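Local coordinates for protein putative oxidoreductase (Pseudomonas putida, PDB 3L6D) that probably binds NADP through a Rossmann-type domain and works as an oxidoreductase, at residues B[61-66]-B[90-95]. Residues are numbered along the deposited sequence; the frame is centred on the assembly and turned at random.
Sequences AALSAS and RALAHR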
loop_
_atom_site.group_PDB
_atom_site.type_symbol
_atom_site.label_atom_id
_atom_site.label_comp_id
_atom_site.label_asym_id
_atom_site.label_seq_id
_atom_site.Cartn_x
_atom_site.Cartn_y
_atom_site.Cartn_z
ATOM N N ALA B 61 26.981 -28.476 21.241
ATOM C CA ALA B 61 28.214 -27.786 20.863
ATOM C C ALA B 61 27.955 -26.386 20.256
ATOM O O ALA B 61 28.680 -25.438 20.535
ATOM C CB ALA B 61 29.054 -28.660 19.891
ATOM N N ALA B 62 26.946 -26.295 19.416
ATOM C CA ALA B 62 26.545 -25.023 18.789
ATOM C C ALA B 62 26.074 -23.999 19.855
ATOM O O ALA B 62 26.439 -22.807 19.807
ATOM C CB ALA B 62 25.472 -25.282 17.770
ATOM N N LEU B 63 25.300 -24.483 20.841
ATOM C CA LEU B 63 24.862 -23.640 21.958
ATOM C C LEU B 63 26.019 -23.115 22.773
ATOM O O LEU B 63 26.025 -21.923 23.146
ATOM C CB LEU B 63 23.861 -24.379 22.871
ATOM C CG LEU B 63 22.517 -24.632 22.195
ATOM C CD1 LEU B 63 21.658 -25.589 23.079
ATOM C CD2 LEU B 63 21.794 -23.289 21.963
ATOM N N SER B 64 27.019 -23.982 22.998
ATOM C CA SER B 64 28.163 -23.643 23.824
ATOM C C SER B 64 29.086 -22.685 23.098
ATOM O O SER B 64 29.752 -21.847 23.723
ATOM C CB SER B 64 28.926 -24.923 24.267
ATOM O OG SER B 64 28.108 -25.697 25.150
ATOM N N ALA B 65 29.110 -22.789 21.772
ATOM C CA ALA B 65 30.143 -22.090 20.969
ATOM C C ALA B 65 29.984 -20.578 20.926
ATOM O O ALA B 65 30.958 -19.874 20.646
ATOM C CB ALA B 65 30.178 -22.629 19.541
ATOM N N SER B 66 28.766 -20.084 21.159
ATOM C CA SER B 66 28.470 -18.633 20.973
ATOM C C SER B 66 27.595 -18.135 22.111
ATOM O O SER B 66 26.860 -18.916 22.667
ATOM C CB SER B 66 27.690 -18.452 19.657
ATOM O OG SER B 66 28.375 -19.057 18.568
ATOM N N ARG B 90 21.700 -28.475 29.889
ATOM C CA ARG B 90 22.892 -27.932 30.502
ATOM C C ARG B 90 23.545 -26.846 29.618
ATOM O O ARG B 90 23.995 -25.835 30.140
ATOM C CB ARG B 90 23.871 -29.057 30.896
ATOM C CG ARG B 90 24.875 -28.713 31.997
ATOM C CD ARG B 90 26.272 -28.753 31.414
ATOM N NE ARG B 90 27.343 -28.118 32.203
ATOM C CZ ARG B 90 27.600 -26.801 32.233
ATOM N NH1 ARG B 90 26.827 -25.935 31.561
ATOM N NH2 ARG B 90 28.616 -26.339 32.958
ATOM N N ALA B 91 23.551 -27.027 28.293
ATOM C CA ALA B 91 24.219 -26.055 27.396
ATOM C C ALA B 91 23.432 -24.769 27.138
ATOM O O ALA B 91 23.988 -23.810 26.601
ATOM C CB ALA B 91 24.603 -26.719 26.076
ATOM N N LEU B 92 22.143 -24.747 27.494
ATOM C CA LEU B 92 21.352 -23.509 27.498
ATOM C C LEU B 92 21.785 -22.453 28.545
ATOM O O LEU B 92 21.502 -21.255 28.368
ATOM C CB LEU B 92 19.861 -23.847 27.710
ATOM C CG LEU B 92 19.230 -24.643 26.554
ATOM C CD1 LEU B 92 17.820 -25.150 26.914
ATOM C CD2 LEU B 92 19.153 -23.783 25.248
ATOM N N ALA B 93 22.420 -22.876 29.646
ATOM C CA ALA B 93 22.701 -21.951 30.770
ATOM C C ALA B 93 23.513 -20.760 30.250
ATOM O O ALA B 93 24.506 -20.964 29.543
ATOM C CB ALA B 93 23.491 -22.644 31.891
ATOM N N HIS B 94 23.079 -19.543 30.593
ATOM C CA HIS B 94 23.782 -18.327 30.190
ATOM C C HIS B 94 23.890 -18.106 28.682
ATOM O O HIS B 94 24.761 -17.359 28.222
ATOM C CB HIS B 94 25.158 -18.291 30.828
ATOM C CG HIS B 94 25.116 -18.560 32.287
ATOM N ND1 HIS B 94 24.294 -17.851 33.140
ATOM C CD2 HIS B 94 25.733 -19.499 33.036
ATOM C CE1 HIS B 94 24.448 -18.311 34.366
ATOM N NE2 HIS B 94 25.324 -19.302 34.332
ATOM N N ARG B 95 22.983 -18.709 27.925
ATOM C CA ARG B 95 22.919 -18.464 26.474
ATOM C C ARG B 95 21.592 -17.846 26.119
ATOM O O ARG B 95 20.584 -18.108 26.759
ATOM C CB ARG B 95 23.058 -19.795 25.672
ATOM C CG ARG B 95 24.340 -20.600 25.966
ATOM C CD ARG B 95 25.531 -19.713 25.602
ATOM N NE ARG B 95 26.788 -20.438 25.617
ATOM C CZ ARG B 95 27.578 -20.583 26.682
ATOM N NH1 ARG B 95 27.235 -20.085 27.868
ATOM N NH2 ARG B 95 28.728 -21.247 26.552
HETATM O O HOH W 1 26.537 -23.701 26.845
#
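Arg95 reaches from the loop after helix 88-92 to the last turn of helix 59-65, where carbonyl groups of Leu63 and Ser64 receive it. Its CB points toward that helix. Arg95 CG lies 3.5 Å from Leu63 O, and there the chain bends (chi2 -60°), bringing Arg95 CD to 3.3 Å from both Leu63 O and Ser66 O. Arg95 NE then donates to Leu63 O at 3.0 Å, a bent bond (133° at the hydrogen) with the oxygen tilted out of the guanidinium plane. Farther out, Arg95 NH2 gives a straighter bond of 163° to Ser64 O, which lies near that plane, at the edge of the group. Two bonds from one guanidinium to successive carbonyls fix its rotation at the C-terminal end of the helix, whose dipole should favour a positive charge. Both helices belong to the Rossmann-type dinucleotide-binding domain, and each runs into a neighbouring parallel strand, 68-71 and 96-99. Over one face of the guanidinium sits a water whose oxygen donates to Ala91 O at 2.6 Å and also bonds Ser64 OG, a hydroxyl hydrogen-bonded to Lys60 O as well. Beside this polar patch the helices pack directly: Leu63 CB meets Ala91 CB at 4.0 Å, while Leu63 CD1 touches Leu92 CD2, and both leucines rest on Ile97 of strand 96-99.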